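Local coordinates for insecticidal crystal protein Cry7Cal (Bacillus thuringiensis, PDB 5ZI1) that acts as an insecticidal toxin active against the locust Locusta migratoria manilensis, probably by binding receptors on target cells, at residues R45-W48 and D54-E57; R22-F27 and A147-L152; A303-V306 and D310-A313; F333-S338 and V435-K440. All coordinates share one frame; numbering follows the deposited sequence.

Interaction 1. Residues R45-W48 and D54-E57; sequences RLLW and DLWE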
loop_
_atom_site.group_PDB
_atom_site.type_symbol
_atom_site.label_atom_id
_atom_site.label_comp_id
_atom_site.label_asym_id
_atom_site.label_seq_id
_atom_site.Cartn_x
_atom_site.Cartn_y
_atom_site.Cartn_z
ATOM N N ARG A 45 22.753 1.766 0.883
ATOM C CA ARG A 45 23.062 0.342 0.788
ATOM C C ARG A 45 21.909 -0.428 0.167
ATOM O O ARG A 45 22.131 -1.345 -0.630
ATOM C CB ARG A 45 23.424 -0.220 2.161
ATOM C CG ARG A 45 24.856 0.106 2.539
ATOM C CD ARG A 45 25.091 0.045 4.025
ATOM N NE ARG A 45 26.394 0.609 4.383
ATOM C CZ ARG A 45 26.842 0.724 5.631
ATOM N NH1 ARG A 45 26.090 0.312 6.647
ATOM N NH2 ARG A 45 28.041 1.252 5.867
ATOM N N LEU A 46 20.668 -0.050 0.482
ATOM C CA LEU A 46 19.531 -0.747 -0.109
ATOM C C LEU A 46 19.439 -0.489 -1.599
ATOM O O LEU A 46 19.292 -1.429 -2.388
ATOM C CB LEU A 46 18.230 -0.335 0.563
ATOM C CG LEU A 46 17.933 -1.052 1.870
ATOM C CD1 LEU A 46 16.711 -0.440 2.532
ATOM C CD2 LEU A 46 17.744 -2.549 1.571
ATOM N N LEU A 47 19.523 0.787 -2.004
ATOM C CA LEU A 47 19.276 1.158 -3.392
ATOM C C LEU A 47 20.478 0.880 -4.286
ATOM O O LEU A 47 20.309 0.627 -5.481
ATOM C CB LEU A 47 18.875 2.640 -3.477
ATOM C CG LEU A 47 17.435 2.997 -3.072
ATOM C CD1 LEU A 47 17.202 4.516 -2.994
ATOM C CD2 LEU A 47 16.467 2.377 -4.043
ATOM N N TRP A 48 21.686 0.960 -3.747
ATOM C CA TRP A 48 22.904 0.662 -4.493
ATOM C C TRP A 48 23.728 -0.352 -3.714
ATOM O O TRP A 48 24.772 -0.004 -3.145
ATOM C CB TRP A 48 23.731 1.921 -4.741
ATOM C CG TRP A 48 23.153 2.903 -5.707
ATOM C CD1 TRP A 48 23.303 2.907 -7.058
ATOM C CD2 TRP A 48 22.379 4.067 -5.384
ATOM N NE1 TRP A 48 22.663 4.001 -7.608
ATOM C CE2 TRP A 48 22.084 4.724 -6.597
ATOM C CE3 TRP A 48 21.899 4.610 -4.191
ATOM C CZ2 TRP A 48 21.332 5.895 -6.648
ATOM C CZ3 TRP A 48 21.152 5.780 -4.245
ATOM C CH2 TRP A 48 20.876 6.404 -5.460
ATOM N N ASP A 54 22.797 -2.650 -9.615
ATOM C CA ASP A 54 22.064 -3.906 -9.818
ATOM C C ASP A 54 20.562 -3.760 -9.575
ATOM O O ASP A 54 19.749 -4.284 -10.349
ATOM C CB ASP A 54 22.621 -5.006 -8.910
ATOM C CG ASP A 54 23.943 -5.576 -9.411
ATOM O OD1 ASP A 54 24.467 -5.087 -10.433
ATOM O OD2 ASP A 54 24.466 -6.522 -8.777
ATOM N N LEU A 55 20.173 -3.053 -8.505
ATOM C CA LEU A 55 18.753 -2.946 -8.168
ATOM C C LEU A 55 18.005 -2.100 -9.188
ATOM O O LEU A 55 16.873 -2.429 -9.566
ATOM C CB LEU A 55 18.576 -2.370 -6.761
ATOM C CG LEU A 55 17.167 -2.525 -6.176
ATOM C CD1 LEU A 55 16.839 -3.999 -5.980
ATOM C CD2 LEU A 55 17.016 -1.782 -4.861
ATOM N N TRP A 56 18.621 -1.019 -9.665
ATOM C CA TRP A 56 17.925 -0.180 -10.638
ATOM C C TRP A 56 17.786 -0.885 -11.980
ATOM O O TRP A 56 16.806 -0.657 -12.699
ATOM C CB TRP A 56 18.646 1.150 -10.814
ATOM C CG TRP A 56 18.867 1.916 -9.538
ATOM C CD1 TRP A 56 19.927 1.796 -8.690
ATOM C CD2 TRP A 56 18.018 2.935 -8.977
ATOM N NE1 TRP A 56 19.790 2.662 -7.631
ATOM C CE2 TRP A 56 18.629 3.376 -7.786
ATOM C CE3 TRP A 56 16.807 3.520 -9.371
ATOM C CZ2 TRP A 56 18.081 4.399 -6.987
ATOM C CZ3 TRP A 56 16.254 4.542 -8.562
ATOM C CH2 TRP A 56 16.896 4.963 -7.393
ATOM N N GLU A 57 18.747 -1.740 -12.337
ATOM C CA GLU A 57 18.558 -2.590 -13.510
ATOM C C GLU A 57 17.366 -3.519 -13.319
ATOM O O GLU A 57 16.540 -3.677 -14.228
ATOM C CB GLU A 57 19.822 -3.400 -13.796
ATOM C CG GLU A 57 21.045 -2.594 -14.224
ATOM C CD GLU A 57 22.334 -3.431 -14.178
ATOM O OE1 GLU A 57 22.298 -4.572 -13.653
ATOM O OE2 GLU A 57 23.382 -2.952 -14.668
HETATM O O HOH W 1 21.377 -0.532 -7.450
#
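Trp-48 and Trp-56 meet through their indoles, whose five-membered rings lie with centroids 4.4 Å apart and planes inclined at 42°. Trp-56 NE1 lies over one face of the Trp-48 indole, offset toward its rim, 3.3 Å from Trp-48 CE2. The two NE1 atoms are both donors, and their proximity is therefore packing and not a polar bond. Farther along the rings, Trp-48 CZ2 touches Trp-56 CZ2 at 3.6 Å. Leu-47 crosses the benzo ring of Trp-56 obliquely, its CD2 3.9 Å from Trp-56 CZ2. Leu-55 turns its CG away from its backbone N (chi1 -166°), which lets CD2 reach the backbone of helix 33-47, 3.4 Å from Leu-46 O.

A water molecule fills the polar part of the junction. It accepts from Leu-55 N at 3.0 Å, in the first turn of helix 54-67; it also lies beside Leu-47 O, but at a distance too short to be exact, so that link is doubtful. Trp-48, where the chain leaves helical geometry, is positioned further by a weak hydrogen bond from NE1 to Asn-53 OD1.

The contact spans the break between helices 33-47 and 54-67, which run in much the same direction on its two sides, the interrupted helix familiar from the helical domain of three-domain Cry toxins. Leu-90 and Arg-87 of helix 73-101 border Trp-48, Gln-146 and Leu-150 of helix 141-165 meet Leu-47 from the bundle interior, and helix 13-26 covers Leu-55 through Met-13 and Ser-16.

Interaction 2. Residues R22-F27 and A147-L152; sequences RTFMGF and AANLHL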
loop_
_atom_site.group_PDB
_atom_site.type_symbol
_atom_site.label_atom_id
_atom_site.label_comp_id
_atom_site.label_asym_id
_atom_site.label_seq_id
_atom_site.Cartn_x
_atom_site.Cartn_y
_atom_site.Cartn_z
ATOM N N ARG A 22 9.459 0.341 3.984
ATOM C CA ARG A 22 9.457 0.193 5.433
ATOM C C ARG A 22 10.455 1.144 6.074
ATOM O O ARG A 22 10.155 1.801 7.076
ATOM C CB ARG A 22 9.785 -1.261 5.788
ATOM C CG ARG A 22 9.877 -1.553 7.263
ATOM C CD ARG A 22 10.742 -2.774 7.467
ATOM N NE ARG A 22 12.147 -2.400 7.389
ATOM C CZ ARG A 22 13.074 -3.106 6.755
ATOM N NH1 ARG A 22 12.741 -4.228 6.120
ATOM N NH2 ARG A 22 14.332 -2.679 6.748
ATOM N N THR A 23 11.658 1.217 5.512
ATOM C CA THR A 23 12.659 2.141 6.031
ATOM C C THR A 23 12.148 3.576 6.066
ATOM O O THR A 23 12.292 4.266 7.078
ATOM C CB THR A 23 13.925 2.029 5.196
ATOM O OG1 THR A 23 14.251 0.647 5.055
ATOM C CG2 THR A 23 15.070 2.776 5.846
ATOM N N PHE A 24 11.548 4.047 4.974
ATOM C CA PHE A 24 11.079 5.427 4.961
ATOM C C PHE A 24 9.865 5.615 5.857
ATOM O O PHE A 24 9.718 6.666 6.487
ATOM C CB PHE A 24 10.774 5.866 3.533
ATOM C CG PHE A 24 11.996 6.243 2.765
ATOM C CD1 PHE A 24 12.613 7.463 2.995
ATOM C CD2 PHE A 24 12.543 5.377 1.828
ATOM C CE1 PHE A 24 13.754 7.821 2.302
ATOM C CE2 PHE A 24 13.686 5.726 1.127
ATOM C CZ PHE A 24 14.289 6.955 1.361
ATOM N N MET A 25 8.984 4.615 5.933
ATOM C CA MET A 25 7.872 4.704 6.876
ATOM C C MET A 25 8.375 4.726 8.317
ATOM O O MET A 25 7.819 5.434 9.170
ATOM C CB MET A 25 6.899 3.536 6.680
ATOM C CG MET A 25 6.278 3.439 5.310
ATOM S SD MET A 25 4.847 2.328 5.280
ATOM C CE MET A 25 3.753 3.082 6.467
ATOM N N GLY A 26 9.418 3.946 8.613
ATOM C CA GLY A 26 9.914 3.897 9.972
ATOM C C GLY A 26 10.524 5.210 10.405
ATOM O O GLY A 26 10.468 5.568 11.581
ATOM N N PHE A 27 11.105 5.946 9.468
ATOM C CA PHE A 27 11.744 7.219 9.753
ATOM C C PHE A 27 10.844 8.408 9.396
ATOM O O PHE A 27 11.323 9.543 9.322
ATOM C CB PHE A 27 13.084 7.280 9.002
ATOM C CG PHE A 27 13.997 8.408 9.434
ATOM C CD1 PHE A 27 14.886 8.240 10.485
ATOM C CD2 PHE A 27 13.998 9.633 8.759
ATOM C CE1 PHE A 27 15.735 9.277 10.864
ATOM C CE2 PHE A 27 14.835 10.668 9.138
ATOM C CZ PHE A 27 15.707 10.492 10.191
ATOM N N ALA A 147 13.642 7.467 -7.412
ATOM C CA ALA A 147 14.483 8.657 -7.446
ATOM C C ALA A 147 13.691 9.880 -7.016
ATOM O O ALA A 147 14.195 10.733 -6.274
ATOM C CB ALA A 147 15.055 8.856 -8.847
ATOM N N ALA A 148 12.445 9.979 -7.481
ATOM C CA ALA A 148 11.561 11.028 -7.007
ATOM C C ALA A 148 11.542 11.043 -5.491
ATOM O O ALA A 148 11.672 12.098 -4.851
ATOM C CB ALA A 148 10.155 10.806 -7.567
ATOM N N ASN A 149 11.414 9.856 -4.899
ATOM C CA ASN A 149 11.361 9.757 -3.453
ATOM C C ASN A 149 12.614 10.331 -2.811
ATOM O O ASN A 149 12.538 11.096 -1.841
ATOM C CB ASN A 149 11.171 8.298 -3.049
ATOM C CG ASN A 149 11.069 8.152 -1.580
ATOM O OD1 ASN A 149 10.111 8.635 -0.964
ATOM N ND2 ASN A 149 12.073 7.545 -0.986
ATOM N N LEU A 150 13.788 9.976 -3.337
ATOM C CA LEU A 150 15.022 10.500 -2.757
ATOM C C LEU A 150 15.088 12.019 -2.865
ATOM O O LEU A 150 15.564 12.689 -1.944
ATOM C CB LEU A 150 16.235 9.871 -3.437
ATOM C CG LEU A 150 16.442 8.364 -3.262
ATOM C CD1 LEU A 150 17.711 7.951 -3.981
ATOM C CD2 LEU A 150 16.506 7.986 -1.787
ATOM N N HIS A 151 14.626 12.576 -3.987
ATOM C CA HIS A 151 14.690 14.022 -4.193
ATOM C C HIS A 151 13.852 14.746 -3.153
ATOM O O HIS A 151 14.325 15.678 -2.495
ATOM C CB HIS A 151 14.208 14.362 -5.611
ATOM C CG HIS A 151 14.423 15.795 -6.004
ATOM N ND1 HIS A 151 13.772 16.377 -7.073
ATOM C CD2 HIS A 151 15.224 16.757 -5.485
ATOM C CE1 HIS A 151 14.160 17.635 -7.188
ATOM N NE2 HIS A 151 15.047 17.886 -6.242
ATOM N N LEU A 152 12.605 14.307 -2.973
ATOM C CA LEU A 152 11.726 14.931 -1.989
ATOM C C LEU A 152 12.324 14.861 -0.593
ATOM O O LEU A 152 12.267 15.839 0.176
ATOM C CB LEU A 152 10.356 14.253 -2.018
ATOM C CG LEU A 152 9.630 14.545 -3.325
ATOM C CD1 LEU A 152 8.308 13.824 -3.381
ATOM C CD2 LEU A 152 9.449 16.039 -3.423
#
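The Phe-24 ring carries the Asn-149 amide over one face, the two planes standing almost perpendicular at 89°. Only the nitrogen of the amide touches: Asn-149 ND2 is 3.2 Å from Phe-24 CE2 and 3.3 Å from CZ, but 4.0 Å from CG, so it sits over the outer rim of the ring instead of its centre. Leu-150 approaches the same end of the ring obliquely, its CD2 methyl 4.0 Å from Phe-24 CZ. The two main side chains come from opposite directions and bridge helices whose nearest CA atoms, those of Phe-24 and Asn-149, are 9.5 Å apart. Asn-149 spans its share of that gap with CG set opposite its backbone N (chi1 -178°).

Phe-24 and Asn-149 thus join helix 13-26 to helix 141-165, the helix that runs through the centre of the bundle in Cry toxins; Val-43 of helix 33-47 and Leu-232 of helix 232-235 also pack on Phe-24. The amide's other end is fixed by a hydrogen bond between Asn-149 OD1 and Tyr-236 OH. With the oxygen so engaged, ND2 is left facing the ring, and its partly positive N-H groups probably gain a weak attraction from the pi electrons in this buried, largely apolar setting.

Interaction 3. Residues A303-V306 and D310-A313; sequences ARVV and DRFA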
loop_
_atom_site.group_PDB
_atom_site.type_symbol
_atom_site.label_atom_id
_atom_site.label_comp_id
_atom_site.label_asym_id
_atom_site.label_seq_id
_atom_site.Cartn_x
_atom_site.Cartn_y
_atom_site.Cartn_z
ATOM N N ALA A 303 -15.761 -28.804 0.124
ATOM C CA ALA A 303 -15.191 -29.485 -1.020
ATOM C C ALA A 303 -15.852 -30.845 -1.187
ATOM O O ALA A 303 -16.445 -31.397 -0.253
ATOM C CB ALA A 303 -13.676 -29.626 -0.876
ATOM N N ARG A 304 -15.756 -31.375 -2.407
ATOM C CA ARG A 304 -16.292 -32.690 -2.717
ATOM C C ARG A 304 -15.290 -33.404 -3.603
ATOM O O ARG A 304 -14.419 -32.779 -4.208
ATOM C CB ARG A 304 -17.665 -32.616 -3.399
ATOM C CG ARG A 304 -17.617 -32.144 -4.838
ATOM C CD ARG A 304 -19.018 -32.029 -5.411
ATOM N NE ARG A 304 -19.003 -31.322 -6.685
ATOM C CZ ARG A 304 -19.099 -31.901 -7.876
ATOM N NH1 ARG A 304 -19.054 -31.157 -8.974
ATOM N NH2 ARG A 304 -19.241 -33.215 -7.972
ATOM N N VAL A 305 -15.421 -34.729 -3.653
ATOM C CA VAL A 305 -14.524 -35.624 -4.379
ATOM C C VAL A 305 -15.160 -35.985 -5.707
ATOM O O VAL A 305 -16.352 -36.306 -5.774
ATOM C CB VAL A 305 -14.236 -36.896 -3.552
ATOM C CG1 VAL A 305 -13.257 -37.801 -4.275
ATOM C CG2 VAL A 305 -13.712 -36.530 -2.169
ATOM N N VAL A 306 -14.369 -35.942 -6.768
ATOM C CA VAL A 306 -14.814 -36.368 -8.085
ATOM C C VAL A 306 -13.810 -37.382 -8.605
ATOM O O VAL A 306 -12.640 -37.382 -8.215
ATOM C CB VAL A 306 -14.958 -35.194 -9.077
ATOM C CG1 VAL A 306 -16.046 -34.237 -8.605
ATOM C CG2 VAL A 306 -13.631 -34.483 -9.235
ATOM N N ASP A 310 -8.471 -39.771 -12.700
ATOM C CA ASP A 310 -7.923 -39.422 -11.399
ATOM C C ASP A 310 -9.074 -39.190 -10.429
ATOM O O ASP A 310 -10.229 -38.994 -10.833
ATOM C CB ASP A 310 -7.103 -38.142 -11.462
ATOM C CG ASP A 310 -6.144 -38.111 -12.634
ATOM O OD1 ASP A 310 -5.359 -39.064 -12.822
ATOM O OD2 ASP A 310 -6.162 -37.081 -13.350
ATOM N N ARG A 311 -8.752 -39.174 -9.140
ATOM C CA ARG A 311 -9.731 -38.842 -8.112
ATOM C C ARG A 311 -9.122 -37.782 -7.203
ATOM O O ARG A 311 -7.935 -37.854 -6.877
ATOM C CB ARG A 311 -10.184 -40.113 -7.333
ATOM C CG ARG A 311 -10.536 -39.919 -5.848
ATOM C CD ARG A 311 -11.183 -41.210 -5.243
ATOM N NE ARG A 311 -12.579 -41.362 -5.702
ATOM C CZ ARG A 311 -13.655 -41.244 -4.924
ATOM N NH1 ARG A 311 -13.499 -40.980 -3.631
ATOM N NH2 ARG A 311 -14.880 -41.394 -5.434
ATOM N N PHE A 312 -9.914 -36.771 -6.838
ATOM C CA PHE A 312 -9.387 -35.582 -6.170
ATOM C C PHE A 312 -10.533 -34.695 -5.727
ATOM O O PHE A 312 -11.586 -34.657 -6.366
ATOM C CB PHE A 312 -8.467 -34.774 -7.085
ATOM C CG PHE A 312 -9.100 -34.424 -8.385
ATOM C CD1 PHE A 312 -9.873 -33.269 -8.512
ATOM C CD2 PHE A 312 -8.949 -35.266 -9.486
ATOM C CE1 PHE A 312 -10.478 -32.955 -9.710
ATOM C CE2 PHE A 312 -9.541 -34.947 -10.699
ATOM C CZ PHE A 312 -10.317 -33.786 -10.812
ATOM N N ALA A 313 -10.302 -33.961 -4.643
ATOM C CA ALA A 313 -11.299 -33.026 -4.155
ATOM C C ALA A 313 -11.209 -31.711 -4.924
ATOM O O ALA A 313 -10.154 -31.352 -5.456
ATOM C CB ALA A 313 -11.116 -32.790 -2.659
#
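Val-305 lays its CG1 methyl over one face of the Arg-311 guanidinium, 3.3 Å from Arg-311 NH1 and 3.5 Å from CZ. The arginine chain bends at chi3 (-75°), which folds the flat group back across the valine instead of letting it run straight outward. A salt bridge from Arg-311 NE to Glu-307, in the turn that links the strands, holds the group in that position.

Another aliphatic-to-flat contact involves Val-306 and Phe-312. Val-306 CG2 stands over the phenyl face in a CH-pi contact, 4.0 Å from the Phe-312 ring centroid and 28° off its normal. Phe-312 has CG between its backbone N and carbonyl carbon (chi1 54°), a rotation that brings the ring alongside its partner strand.

These two residues also form the hydrogen-bonded antiparallel pair: Val-306 N donates to Phe-312 O and Phe-312 N to Val-306 O, each at 3.1 Å. Next comes the non-hydrogen-bonded pair Val-305 and Ala-313, where Ala-313 CA approaches Arg-304 O at 3.1 Å in a CA-H...O contact.

Together they close the end of the hairpin formed by strands 294-306 and 312-324, in the middle domain, a beta-prism in three-domain Cry toxins. Val-306 packs on Tyr-370 and Phe-312 on Ala-372, both of strand 369-382, which belongs to another sheet of the prism. On the other side of strand 294-306 the backbone of Ala-303 bonds to Thr-342, while beside the returning strand Ala-313 bonds to Ser-395 and Arg-311 to Asn-397.

Interaction 4. Residues F333-S338 and V435-K440; sequences FNYGTS and VSEIFK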
loop_
_atom_site.group_PDB
_atom_site.type_symbol
_atom_site.label_atom_id
_atom_site.label_comp_id
_atom_site.label_asym_id
_atom_site.label_seq_id
_atom_site.Cartn_x
_atom_site.Cartn_y
_atom_site.Cartn_z
ATOM N N PHE A 333 -18.789 -13.140 3.968
ATOM C CA PHE A 333 -18.906 -13.243 2.517
ATOM C C PHE A 333 -18.886 -14.709 2.108
ATOM O O PHE A 333 -17.953 -15.441 2.452
ATOM C CB PHE A 333 -17.788 -12.461 1.842
ATOM C CG PHE A 333 -17.677 -11.063 2.363
ATOM C CD1 PHE A 333 -18.485 -10.058 1.855
ATOM C CD2 PHE A 333 -16.826 -10.772 3.415
ATOM C CE1 PHE A 333 -18.415 -8.764 2.357
ATOM C CE2 PHE A 333 -16.751 -9.494 3.918
ATOM C CZ PHE A 333 -17.549 -8.485 3.383
ATOM N N ASN A 334 -19.911 -15.127 1.374
ATOM C CA ASN A 334 -20.046 -16.492 0.898
ATOM C C ASN A 334 -19.787 -16.566 -0.602
ATOM O O ASN A 334 -20.105 -15.636 -1.347
ATOM C CB ASN A 334 -21.437 -17.029 1.220
ATOM C CG ASN A 334 -21.731 -17.004 2.708
ATOM O OD1 ASN A 334 -21.163 -17.790 3.478
ATOM N ND2 ASN A 334 -22.617 -16.102 3.127
ATOM N N TYR A 335 -19.173 -17.664 -1.029
ATOM C CA TYR A 335 -18.950 -17.967 -2.431
ATOM C C TYR A 335 -19.401 -19.391 -2.701
ATOM O O TYR A 335 -19.361 -20.250 -1.815
ATOM C CB TYR A 335 -17.480 -17.826 -2.816
ATOM C CG TYR A 335 -16.938 -16.422 -2.685
ATOM C CD1 TYR A 335 -16.428 -15.963 -1.485
ATOM C CD2 TYR A 335 -16.926 -15.559 -3.777
ATOM C CE1 TYR A 335 -15.925 -14.675 -1.374
ATOM C CE2 TYR A 335 -16.428 -14.290 -3.676
ATOM C CZ TYR A 335 -15.929 -13.840 -2.475
ATOM O OH TYR A 335 -15.432 -12.548 -2.388
ATOM N N GLY A 336 -19.831 -19.634 -3.933
ATOM C CA GLY A 336 -20.175 -20.985 -4.339
ATOM C C GLY A 336 -21.332 -21.537 -3.530
ATOM O O GLY A 336 -22.354 -20.874 -3.339
ATOM N N THR A 337 -21.187 -22.778 -3.060
ATOM C CA THR A 337 -22.256 -23.419 -2.304
ATOM C C THR A 337 -21.667 -24.550 -1.480
ATOM O O THR A 337 -20.526 -24.972 -1.689
ATOM C CB THR A 337 -23.362 -23.951 -3.225
ATOM O OG1 THR A 337 -24.327 -24.686 -2.454
ATOM C CG2 THR A 337 -22.769 -24.852 -4.326
ATOM N N SER A 338 -22.464 -25.033 -0.531
ATOM C CA SER A 338 -22.110 -26.212 0.245
ATOM C C SER A 338 -22.875 -27.454 -0.193
ATOM O O SER A 338 -22.515 -28.561 0.218
ATOM C CB SER A 338 -22.357 -25.959 1.737
ATOM O OG SER A 338 -23.725 -25.704 1.964
ATOM N N VAL A 435 -10.110 -14.095 0.726
ATOM C CA VAL A 435 -10.081 -15.171 -0.264
ATOM C C VAL A 435 -11.224 -14.923 -1.234
ATOM O O VAL A 435 -12.391 -15.131 -0.880
ATOM C CB VAL A 435 -10.229 -16.574 0.348
ATOM C CG1 VAL A 435 -9.936 -17.620 -0.733
ATOM C CG2 VAL A 435 -9.338 -16.752 1.594
ATOM N N SER A 436 -10.900 -14.505 -2.449
ATOM C CA SER A 436 -11.901 -14.372 -3.488
ATOM C C SER A 436 -11.777 -15.570 -4.427
ATOM O O SER A 436 -11.174 -16.588 -4.080
ATOM C CB SER A 436 -11.723 -13.038 -4.216
ATOM O OG SER A 436 -10.437 -12.980 -4.796
ATOM N N GLU A 437 -12.321 -15.453 -5.629
ATOM C CA GLU A 437 -12.175 -16.516 -6.602
ATOM C C GLU A 437 -12.178 -15.908 -7.997
ATOM O O GLU A 437 -12.496 -14.726 -8.194
ATOM C CB GLU A 437 -13.291 -17.541 -6.472
ATOM C CG GLU A 437 -14.607 -16.993 -6.901
ATOM C CD GLU A 437 -15.771 -17.850 -6.488
ATOM O OE1 GLU A 437 -16.890 -17.600 -6.993
ATOM O OE2 GLU A 437 -15.576 -18.758 -5.645
ATOM N N ILE A 438 -11.826 -16.759 -8.959
ATOM C CA ILE A 438 -11.861 -16.446 -10.374
ATOM C C ILE A 438 -13.245 -16.779 -10.903
ATOM O O ILE A 438 -13.726 -17.908 -10.735
ATOM C CB ILE A 438 -10.782 -17.235 -11.128
ATOM C CG1 ILE A 438 -9.400 -16.678 -10.818
ATOM C CG2 ILE A 438 -11.032 -17.190 -12.613
ATOM C CD1 ILE A 438 -9.220 -15.203 -11.265
ATOM N N PHE A 439 -13.882 -15.798 -11.547
ATOM C CA PHE A 439 -15.137 -16.023 -12.250
ATOM C C PHE A 439 -14.915 -17.018 -13.385
ATOM O O PHE A 439 -14.210 -16.724 -14.354
ATOM C CB PHE A 439 -15.663 -14.697 -12.803
ATOM C CG PHE A 439 -17.115 -14.730 -13.176
ATOM C CD1 PHE A 439 -17.578 -15.597 -14.155
ATOM C CD2 PHE A 439 -18.022 -13.878 -12.550
ATOM C CE1 PHE A 439 -18.925 -15.644 -14.496
ATOM C CE2 PHE A 439 -19.372 -13.896 -12.894
ATOM C CZ PHE A 439 -19.825 -14.783 -13.870
ATOM N N LYS A 440 -15.536 -18.181 -13.289
ATOM C CA LYS A 440 -15.282 -19.248 -14.242
ATOM C C LYS A 440 -16.328 -19.224 -15.351
ATOM O O LYS A 440 -17.507 -18.935 -15.113
ATOM C CB LYS A 440 -15.261 -20.609 -13.533
ATOM C CG LYS A 440 -13.928 -21.357 -13.645
ATOM C CD LYS A 440 -13.668 -22.365 -12.512
ATOM C CE LYS A 440 -14.862 -23.251 -12.258
ATOM N NZ LYS A 440 -15.795 -22.614 -11.272
HETATM O O HOH W 2 -20.088 -17.642 -5.863
#
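Tyr-335 packs closely along Glu-437, the two side chains sliding past each other in opposite directions with ring and carboxylate planes 54° apart. Glu-437 OE2 comes to 3.5 Å from Tyr-335 CB, and the carboxyl carbon CD lies 3.7 Å from Tyr-335 CD2. Glu-437 reaches there because its chain is extended beyond CG (chi2 -166°). On the same side of the ring plane, Tyr-335 CE1 touches Val-435 O at 3.6 Å, whereas the hydroxyl only grazes Ser-436, OH to CB being 4.2 Å.

The packing gives way to water at exposed Gly-336. There a water molecule accepts from Gly-336 N at 2.8 Å and donates only a weak, 3.4 Å bond to Glu-437 OE1. The strands themselves, 331-336 and 430-437, lie in different sheets of the prism-shaped middle domain, their local axes 8.6 Å apart at closest approach.

Several polar atoms have partners outside the two segments: Tyr-335 OH bonds to Tyr-434 OH, Val-435 O to His-318 NE2, and Glu-437 OE1 makes a salt bridge with Arg-285, while His-318 stacks on the tyrosine ring. The direct contact is thus van der Waals, and the arginine probably offsets the cost of burying a carboxylate against an aromatic ring.

In the fold
Interactions 1 and 2 belong to the helical N-terminal domain, interactions 3 and 4 to the middle domain. The first two are continuous: their centres are 14 Å apart, and Leu-47 CD1 meets Leu-150 CD1 at 3.6 Å, so helix 141-165, part of interaction 2, also packs against interaction 1. Interactions 3 and 4 both reach one antiparallel sheet, in which strands 312-324 and 331-336 are neighbours, while strand 430-437 belongs to another; their centres lie 18 Å apart. Between domains, the nearest atoms of interactions 2 and 4 are about 23 Å apart. Interaction 3 sits at a hairpin end, and such loops probably contribute to receptor recognition in Cry toxins.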